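Local coordinates for protein beta-N-acetylhexosaminidase (Beutenbergia cavernae, PDB 5BU9) that probably hydrolyses terminal non-reducing N-acetyl-D-hexosamine residues from N-acetyl-beta-D-hexosaminides, as a TIM-barrel enzyme of glycosyl hydrolase family 3, at residues 133-137 against 212-217; 180-186 against 225-231; 187-192 against 204-208. One frame throughout, in Å; residues are numbered along the deposited sequence. Where two conformers were deposited one is given.

Contact 1: residues 133-137 against 212-217; sequences VMDVV and ASVQAF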
loop_
_atom_site.group_PDB
_atom_site.type_symbol
_atom_site.label_atom_id
_atom_site.label_comp_id
_atom_site.label_asym_id
_atom_site.label_seq_id
_atom_site.Cartn_x
_atom_site.Cartn_y
_atom_site.Cartn_z
ATOM N N VAL A 133 -0.257 9.457 3.458
ATOM C CA VAL A 133 -1.659 9.430 3.876
ATOM C C VAL A 133 -2.426 10.621 3.309
ATOM O O VAL A 133 -2.123 11.766 3.614
ATOM C CB VAL A 133 -1.758 9.422 5.408
ATOM C CG1 VAL A 133 -3.159 9.683 5.856
ATOM C CG2 VAL A 133 -1.256 8.105 5.964
HETATM N N MSE A 134 -3.434 10.361 2.494
HETATM C CA MSE A 134 -4.261 11.452 1.993
HETATM C C MSE A 134 -5.673 11.390 2.561
HETATM O O MSE A 134 -6.591 12.015 2.030
HETATM C CB MSE A 134 -4.287 11.439 0.471
HETATM C CG MSE A 134 -2.894 11.589 -0.108
HETATM SE SE MSE A 134 -2.894 12.136 -1.969
HETATM C CE MSE A 134 -3.210 14.048 -1.690
ATOM N N ASP A 135 -5.822 10.631 3.645
ATOM C CA ASP A 135 -7.052 10.583 4.394
ATOM C C ASP A 135 -7.292 11.982 4.918
ATOM O O ASP A 135 -6.342 12.668 5.259
ATOM C CB ASP A 135 -6.965 9.592 5.571
ATOM C CG ASP A 135 -6.817 8.153 5.130
ATOM O OD1 ASP A 135 -7.576 7.700 4.230
ATOM O OD2 ASP A 135 -5.936 7.476 5.708
ATOM N N VAL A 136 -8.543 12.410 4.993
ATOM C CA VAL A 136 -8.840 13.710 5.578
ATOM C C VAL A 136 -9.592 13.522 6.883
ATOM O O VAL A 136 -10.614 12.858 6.899
ATOM C CB VAL A 136 -9.637 14.584 4.600
ATOM C CG1 VAL A 136 -9.986 15.875 5.246
ATOM C CG2 VAL A 136 -8.818 14.859 3.366
ATOM N N VAL A 137 -9.089 14.105 7.969
ATOM C CA VAL A 137 -9.759 14.040 9.262
ATOM C C VAL A 137 -10.686 15.268 9.310
ATOM O O VAL A 137 -10.370 16.292 8.730
ATOM C CB VAL A 137 -8.728 13.971 10.421
ATOM C CG1 VAL A 137 -9.381 14.064 11.779
ATOM C CG2 VAL A 137 -7.969 12.669 10.359
ATOM N N ALA A 212 -14.426 15.226 1.115
ATOM C CA ALA A 212 -13.140 15.879 1.014
ATOM C C ALA A 212 -11.999 14.874 0.826
ATOM O O ALA A 212 -11.041 15.148 0.095
ATOM C CB ALA A 212 -12.910 16.719 2.241
ATOM N N SER A 213 -12.091 13.715 1.469
ATOM C CA SER A 213 -11.026 12.717 1.319
ATOM C C SER A 213 -10.981 12.202 -0.121
ATOM O O SER A 213 -9.912 12.111 -0.715
ATOM C CB SER A 213 -11.201 11.557 2.293
ATOM O OG SER A 213 -12.374 10.826 2.002
ATOM N N VAL A 214 -12.141 11.928 -0.701
ATOM C CA VAL A 214 -12.186 11.536 -2.107
ATOM C C VAL A 214 -11.654 12.657 -3.003
ATOM O O VAL A 214 -10.938 12.392 -3.954
ATOM C CB VAL A 214 -13.580 11.136 -2.520
ATOM C CG1 VAL A 214 -13.577 10.690 -3.976
ATOM C CG2 VAL A 214 -14.043 10.005 -1.630
ATOM N N GLN A 215 -11.965 13.909 -2.681
ATOM C CA GLN A 215 -11.375 15.035 -3.406
ATOM C C GLN A 215 -9.840 15.070 -3.223
ATOM O O GLN A 215 -9.098 15.373 -4.140
ATOM C CB GLN A 215 -11.989 16.345 -2.939
ATOM C CG GLN A 215 -13.439 16.568 -3.353
ATOM C CD GLN A 215 -14.108 17.605 -2.453
ATOM O OE1 GLN A 215 -13.466 18.567 -2.010
ATOM N NE2 GLN A 215 -15.390 17.397 -2.149
ATOM N N ALA A 216 -9.358 14.744 -2.036
ATOM C CA ALA A 216 -7.911 14.692 -1.820
ATOM C C ALA A 216 -7.277 13.630 -2.705
ATOM O O ALA A 216 -6.236 13.878 -3.274
ATOM C CB ALA A 216 -7.581 14.412 -0.348
ATOM N N PHE A 217 -7.903 12.442 -2.792
ATOM C CA PHE A 217 -7.308 11.339 -3.555
ATOM C C PHE A 217 -7.285 11.717 -5.013
ATOM O O PHE A 217 -6.295 11.448 -5.684
ATOM C CB PHE A 217 -8.045 10.006 -3.330
ATOM C CG PHE A 217 -7.750 9.394 -1.992
ATOM C CD1 PHE A 217 -6.488 8.904 -1.709
ATOM C CD2 PHE A 217 -8.697 9.378 -0.997
ATOM C CE1 PHE A 217 -6.170 8.354 -0.471
ATOM C CE2 PHE A 217 -8.401 8.825 0.264
ATOM C CZ PHE A 217 -7.127 8.319 0.520
#
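In this TIM barrel the loop that follows strand 128-129 packs on the opening turns of helix 212-222, with Met-134 and Val-136 facing Ala-216, Ser-213 and Phe-217 in a buried, van der Waals contact. Val-136 sends its CG2 branch to the helix backbone, 3.7 Å from Ser-213 CA, and the same methyl lies 3.9 Å from Ala-216 CB. Its other branch, CG1, is set anti to its own backbone N (chi1 177°) and faces Ala-212 CB at 4.3 Å. The small side chain of Ala-216 lets the loop come close, its CB lying 3.5 Å from Met-134 O. Met-134, a selenomethionine, bends at chi3 (80°), which swings its methyl CE to 3.4 Å from Ala-216 O. Nearer its root, Met-134 CB touches Phe-217 CE1 at 3.7 Å. The phenyl ring has Met-134 O above one face, displaced toward the rim, and Asp-135 OD1 in plane at its edge, 3.8 Å from Phe-217 CZ. The carboxylate and ring planes stand 77° apart. Asp-135 is fixed beside the ring by partners at both oxygens, Leu-189 N on OD1 and His-185 ND1 on OD2. An alanine in place of Phe-217 would probably open a gap beside Met-134 CB and leave the Phe-186 ring without its partner. Helix 160-176 joins the packing through Val-163, which touches Val-136 and Ala-216, and through Ala-167, which touches Met-134; from strand 180-186, Ile-183 packs against Phe-217, and Phe-186 meets its ring edge-to-face.

Contact 2: residues 180-186 against 225-231; sequences ETVIKHF and AAFVMTS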
loop_
_atom_site.group_PDB
_atom_site.type_symbol
_atom_site.label_atom_id
_atom_site.label_comp_id
_atom_site.label_asym_id
_atom_site.label_seq_id
_atom_site.Cartn_x
_atom_site.Cartn_y
_atom_site.Cartn_z
ATOM N N GLU A 180 8.862 5.659 -5.429
ATOM C CA GLU A 180 7.458 5.892 -5.740
ATOM C C GLU A 180 6.646 5.875 -4.466
ATOM O O GLU A 180 7.086 5.317 -3.461
ATOM C CB GLU A 180 6.919 4.850 -6.729
ATOM C CG GLU A 180 7.092 5.275 -8.209
ATOM C CD GLU A 180 6.224 6.487 -8.611
ATOM O OE1 GLU A 180 6.310 6.901 -9.799
ATOM O OE2 GLU A 180 5.457 7.017 -7.755
ATOM N N THR A 181 5.464 6.485 -4.511
ATOM C CA THR A 181 4.602 6.550 -3.339
ATOM C C THR A 181 3.279 5.811 -3.576
ATOM O O THR A 181 2.920 5.506 -4.716
ATOM C CB THR A 181 4.323 8.002 -2.963
ATOM O OG1 THR A 181 4.023 8.745 -4.153
ATOM C CG2 THR A 181 5.566 8.613 -2.277
ATOM N N VAL A 182 2.599 5.477 -2.487
ATOM C CA VAL A 182 1.267 4.891 -2.536
ATOM C C VAL A 182 0.318 5.767 -1.737
ATOM O O VAL A 182 0.443 5.831 -0.529
ATOM C CB VAL A 182 1.286 3.486 -1.970
ATOM C CG1 VAL A 182 -0.114 2.864 -2.047
ATOM C CG2 VAL A 182 2.351 2.634 -2.722
ATOM N N ILE A 183 -0.612 6.472 -2.372
ATOM C CA ILE A 183 -1.496 7.322 -1.561
ATOM C C ILE A 183 -2.517 6.409 -0.867
ATOM O O ILE A 183 -2.969 5.418 -1.450
ATOM C CB ILE A 183 -2.150 8.445 -2.410
ATOM C CG1 ILE A 183 -2.933 7.880 -3.580
ATOM C CG2 ILE A 183 -1.079 9.384 -2.962
ATOM C CD1 ILE A 183 -3.763 8.933 -4.249
ATOM N N LYS A 184 -2.832 6.691 0.392
ATOM C CA LYS A 184 -3.660 5.771 1.195
ATOM C C LYS A 184 -4.540 6.581 2.177
ATOM O O LYS A 184 -4.188 7.724 2.485
ATOM C CB LYS A 184 -2.752 4.786 1.918
ATOM C CG LYS A 184 -1.822 5.402 2.972
ATOM C CD LYS A 184 -0.877 4.314 3.464
ATOM C CE LYS A 184 -0.152 4.715 4.722
ATOM N NZ LYS A 184 0.878 3.687 5.161
ATOM N N HIS A 185 -5.682 6.065 2.637
ATOM C CA HIS A 185 -6.277 4.781 2.266
ATOM C C HIS A 185 -7.646 5.017 1.639
ATOM O O HIS A 185 -8.587 5.384 2.332
ATOM C CB HIS A 185 -6.463 3.865 3.501
ATOM C CG HIS A 185 -5.306 3.849 4.448
ATOM N ND1 HIS A 185 -4.947 4.941 5.208
ATOM C CD2 HIS A 185 -4.449 2.852 4.791
ATOM C CE1 HIS A 185 -3.910 4.624 5.966
ATOM N NE2 HIS A 185 -3.592 3.358 5.740
ATOM N N PHE A 186 -7.764 4.775 0.344
ATOM C CA PHE A 186 -8.961 5.116 -0.408
ATOM C C PHE A 186 -10.143 4.239 0.021
ATOM O O PHE A 186 -9.996 3.026 0.165
ATOM C CB PHE A 186 -8.681 4.955 -1.909
ATOM C CG PHE A 186 -9.758 5.466 -2.771
ATOM C CD1 PHE A 186 -9.732 6.775 -3.210
ATOM C CD2 PHE A 186 -10.800 4.650 -3.154
ATOM C CE1 PHE A 186 -10.722 7.279 -4.028
ATOM C CE2 PHE A 186 -11.826 5.156 -3.988
ATOM C CZ PHE A 186 -11.779 6.466 -4.412
ATOM N N ALA A 225 -0.092 10.206 -9.174
ATOM C CA ALA A 225 0.001 9.007 -8.332
ATOM C C ALA A 225 -0.005 7.718 -9.172
ATOM O O ALA A 225 -0.817 7.582 -10.076
ATOM C CB ALA A 225 -1.138 8.986 -7.333
ATOM N N ALA A 226 0.908 6.795 -8.873
ATOM C CA ALA A 226 1.094 5.572 -9.656
ATOM C C ALA A 226 0.564 4.350 -8.913
ATOM O O ALA A 226 0.413 3.279 -9.503
ATOM C CB ALA A 226 2.569 5.379 -9.980
ATOM N N PHE A 227 0.358 4.520 -7.607
ATOM C CA PHE A 227 -0.150 3.481 -6.691
ATOM C C PHE A 227 -1.164 4.115 -5.750
ATOM O O PHE A 227 -0.940 5.215 -5.210
ATOM C CB PHE A 227 0.959 2.844 -5.829
ATOM C CG PHE A 227 2.017 2.101 -6.608
ATOM C CD1 PHE A 227 3.028 2.793 -7.271
ATOM C CD2 PHE A 227 2.025 0.700 -6.639
ATOM C CE1 PHE A 227 4.020 2.112 -7.993
ATOM C CE2 PHE A 227 3.000 -0.002 -7.363
ATOM C CZ PHE A 227 4.005 0.702 -8.050
ATOM N N VAL A 228 -2.266 3.408 -5.537
ATOM C CA VAL A 228 -3.269 3.790 -4.552
ATOM C C VAL A 228 -3.540 2.590 -3.657
ATOM O O VAL A 228 -3.739 1.471 -4.152
ATOM C CB VAL A 228 -4.577 4.275 -5.214
ATOM C CG1 VAL A 228 -5.638 4.477 -4.150
ATOM C CG2 VAL A 228 -4.335 5.562 -6.047
HETATM N N MSE A 229 -3.577 2.821 -2.352
HETATM C CA MSE A 229 -3.981 1.774 -1.401
HETATM C C MSE A 229 -5.433 1.948 -0.935
HETATM O O MSE A 229 -5.881 3.057 -0.638
HETATM C CB MSE A 229 -3.048 1.738 -0.183
HETATM C CG MSE A 229 -3.510 0.774 0.881
HETATM SE SE MSE A 229 -2.352 0.761 2.450
HETATM C CE MSE A 229 -0.853 -0.146 1.703
ATOM N N THR A 230 -6.164 0.844 -0.882
ATOM C CA THR A 230 -7.557 0.835 -0.444
ATOM C C THR A 230 -7.679 0.441 1.042
ATOM O O THR A 230 -6.876 -0.352 1.562
ATOM C CB THR A 230 -8.387 -0.149 -1.283
ATOM O OG1 THR A 230 -7.741 -1.426 -1.227
ATOM C CG2 THR A 230 -8.521 0.323 -2.778
ATOM N N SER A 231 -8.684 1.035 1.689
ATOM C CA SER A 231 -9.207 0.732 3.020
ATOM C C SER A 231 -9.990 -0.585 3.083
ATOM O O SER A 231 -10.570 -0.991 2.077
ATOM C CB SER A 231 -10.140 1.876 3.418
ATOM O OG SER A 231 -10.868 1.631 4.584
HETATM O O HOH W 1 2.714 7.089 -7.049
#
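Val-182 and Ile-183 fit closely against Phe-227, Val-228 and Met-229. Val-182 divides its two methyls along one side of the neighbouring strand, CG2 against Phe-227 CB at 3.4 Å and CG1 against Met-229 CB. Ile-183 holds CG1 between its backbone N and carbonyl carbon (chi1 57°), which brings that atom to 3.7 Å from Val-228 CG2. The backbones are joined by Ile-183 N to Phe-227 O and, shorter and almost straight, by Met-229 N to Ile-183 O at 2.8 Å (176° at the hydrogen). These are adjacent parallel strands of the TIM barrel, and a beta bulge around the cis peptide between Lys-184 and His-185 shifts the pairing by one residue. Beyond it, Phe-186 N reaches Met-229 O at 2.7 Å, and Ser-231 N bonds to Phe-186 O. Lys-184 lies alongside Met-229, a selenomethionine whose SE comes 3.8 Å from His-185 CD2, obliquely to the ring. Lys-184 NZ and His-185 NE2 both bind a glycerol, probably from the crystallisation liquor, which may mark a pocket; Leu-130 O and Glu-81 also hold NZ, and Asp-135 holds the far side of the imidazole. The other end is looser and partly exposed. There Glu-180, in a salt bridge with Arg-175, only brushes Ala-226 CB with its carboxylate, and a water spans the strands, donating to Glu-180 OE2 and Thr-181 O and accepting from Ala-226 N at 2.6 Å.

Contact 3: residues 187-192 against 204-208; sequences PGLGRV and DDVTT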
loop_
_atom_site.group_PDB
_atom_site.type_symbol
_atom_site.label_atom_id
_atom_site.label_comp_id
_atom_site.label_asym_id
_atom_site.label_seq_id
_atom_site.Cartn_x
_atom_site.Cartn_y
_atom_site.Cartn_z
ATOM N N PRO A 187 -11.327 4.834 0.204
ATOM C CA PRO A 187 -11.709 6.235 -0.084
ATOM C C PRO A 187 -11.534 7.229 1.070
ATOM O O PRO A 187 -11.979 8.384 0.961
ATOM C CB PRO A 187 -13.203 6.112 -0.447
ATOM C CG PRO A 187 -13.685 4.953 0.430
ATOM C CD PRO A 187 -12.492 3.980 0.521
ATOM N N GLY A 188 -10.869 6.813 2.137
ATOM C CA GLY A 188 -10.596 7.694 3.262
ATOM C C GLY A 188 -10.844 7.029 4.610
ATOM O O GLY A 188 -11.938 6.567 4.901
ATOM N N LEU A 189 -9.813 6.976 5.444
ATOM C CA LEU A 189 -9.891 6.287 6.732
ATOM C C LEU A 189 -9.917 7.277 7.888
ATOM O O LEU A 189 -9.868 6.878 9.051
ATOM C CB LEU A 189 -8.699 5.343 6.874
ATOM C CG LEU A 189 -8.791 4.016 7.604
ATOM C CD1 LEU A 189 -10.106 3.304 7.324
ATOM C CD2 LEU A 189 -7.617 3.147 7.166
ATOM N N GLY A 190 -9.996 8.566 7.570
ATOM C CA GLY A 190 -9.935 9.583 8.595
ATOM C C GLY A 190 -11.227 9.828 9.341
ATOM O O GLY A 190 -11.283 10.721 10.177
ATOM N N ARG A 191 -12.274 9.055 9.055
ATOM C CA ARG A 191 -13.556 9.312 9.703
ATOM C C ARG A 191 -14.175 8.074 10.382
ATOM O O ARG A 191 -15.246 8.175 10.984
ATOM C CB ARG A 191 -14.533 9.914 8.690
ATOM C CG ARG A 191 -13.923 11.123 7.934
ATOM C CD ARG A 191 -15.028 11.916 7.204
ATOM N NE ARG A 191 -15.913 12.534 8.184
ATOM C CZ ARG A 191 -16.913 13.357 7.902
ATOM N NH1 ARG A 191 -17.197 13.686 6.636
ATOM N NH2 ARG A 191 -17.632 13.852 8.907
ATOM N N VAL A 192 -13.508 6.921 10.333
ATOM C CA VAL A 192 -13.992 5.771 11.113
ATOM C C VAL A 192 -13.751 6.036 12.598
ATOM O O VAL A 192 -12.839 6.776 12.960
ATOM C CB VAL A 192 -13.314 4.456 10.704
ATOM C CG1 VAL A 192 -13.771 4.005 9.304
ATOM C CG2 VAL A 192 -11.789 4.611 10.781
ATOM N N ASP A 204 -17.821 3.004 8.231
ATOM C CA ASP A 204 -17.807 4.462 8.101
ATOM C C ASP A 204 -19.207 4.849 7.614
ATOM O O ASP A 204 -19.636 4.409 6.540
ATOM C CB ASP A 204 -16.711 4.906 7.117
ATOM C CG ASP A 204 -16.791 6.388 6.737
ATOM O OD1 ASP A 204 -17.892 6.907 6.477
ATOM O OD2 ASP A 204 -15.727 7.044 6.650
ATOM N N ASP A 205 -19.911 5.675 8.387
ATOM C CA ASP A 205 -21.274 6.082 8.041
ATOM C C ASP A 205 -21.404 7.516 7.491
ATOM O O ASP A 205 -22.518 8.005 7.381
ATOM C CB ASP A 205 -22.205 5.930 9.263
ATOM C CG ASP A 205 -21.855 6.858 10.417
ATOM O OD1 ASP A 205 -20.747 7.443 10.427
ATOM O OD2 ASP A 205 -22.702 6.989 11.333
ATOM N N VAL A 206 -20.294 8.183 7.166
ATOM C CA VAL A 206 -20.347 9.611 6.785
ATOM C C VAL A 206 -19.610 9.933 5.493
ATOM O O VAL A 206 -19.954 10.904 4.831
ATOM C CB VAL A 206 -19.789 10.500 7.906
ATOM C CG1 VAL A 206 -20.758 10.554 9.070
ATOM C CG2 VAL A 206 -18.429 9.962 8.354
ATOM N N THR A 207 -18.590 9.143 5.143
ATOM C CA THR A 207 -17.791 9.404 3.937
ATOM C C THR A 207 -18.569 9.005 2.690
ATOM O O THR A 207 -18.869 7.814 2.517
ATOM C CB THR A 207 -16.418 8.632 3.980
ATOM O OG1 THR A 207 -15.659 9.023 5.136
ATOM C CG2 THR A 207 -15.604 8.855 2.705
ATOM N N THR A 208 -18.895 9.997 1.845
ATOM C CA THR A 208 -19.502 9.792 0.515
ATOM C C THR A 208 -18.447 9.912 -0.588
ATOM O O THR A 208 -17.293 10.221 -0.304
ATOM C CB THR A 208 -20.606 10.817 0.198
ATOM O OG1 THR A 208 -19.994 12.069 -0.128
ATOM C CG2 THR A 208 -21.544 11.014 1.404
HETATM O O HOH W 2 -12.998 6.991 7.322
HETATM O O HOH W 3 -18.025 6.707 10.867
#
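An Asx turn built on Asp-204 faces Arg-191 and Val-192 in the loop that leaves barrel strand 180-186, and the two loops meet through aliphatic contacts and bridging waters. Asp-204 OD1 takes two backbone donors, Val-206 N nearly along its C-O axis and Thr-207 N at its syn lone pair. The second bond, 2.7 Å from Thr-207 N to Asp-204 OD1, is close to straight at 171°. Those two bonds clamp the carboxylate on its own turn; the Thr-207 hydroxyl also lies against OD2, at a distance too short to be trusted. Toward the other loop, OD2 accepts from a water that donates to Gly-188 O at 2.7 Å and accepts from Arg-191 N, so one molecule ties three points of the contact. Gly-188 has backbone angles (phi 136°, psi 122°) at which a beta carbon would jam against the carbonyl O of Pro-187. Arg-191 lies across the turn: its CD passes 3.6 Å from Thr-207 OG1, then the chain bends at chi3, and the guanidinium presents one face to Val-206 CG2. That methyl sits 3.6 Å above the plane, off toward the rim, near NE and CZ, with the two side chains crossing at about a right angle. The charge of Arg-191 is met by Asp-211, which salt-bridges NH1. Val-192 adds CG1, packed 3.8 Å from Asp-204 CB, and Tyr-235 of strand 234-235 touches both Pro-187 and Thr-207. A second water bridges the loops nearby, donating to Arg-191 O at 3.1 Å and to Asp-205 OD1 at 2.9 Å.

From the N terminus, the chain first passes residues 133-137, then helix 160-176, and enters strand 180-186. It continues directly into 187-192, and contact 3 closes a short loop when 204-208 returns to that segment. Helix 212-222 follows at once and closes contact 1 over a much longer stretch; strand 227-230 then closes contact 2. Contact 3 therefore lies within the spans of both others, while contacts 1 and 2 cross, their segments alternating. The 133-137 loop of contact 1 abuts both other contacts. The result joins two neighbouring barrel strands, the helix between them and the loops at one end.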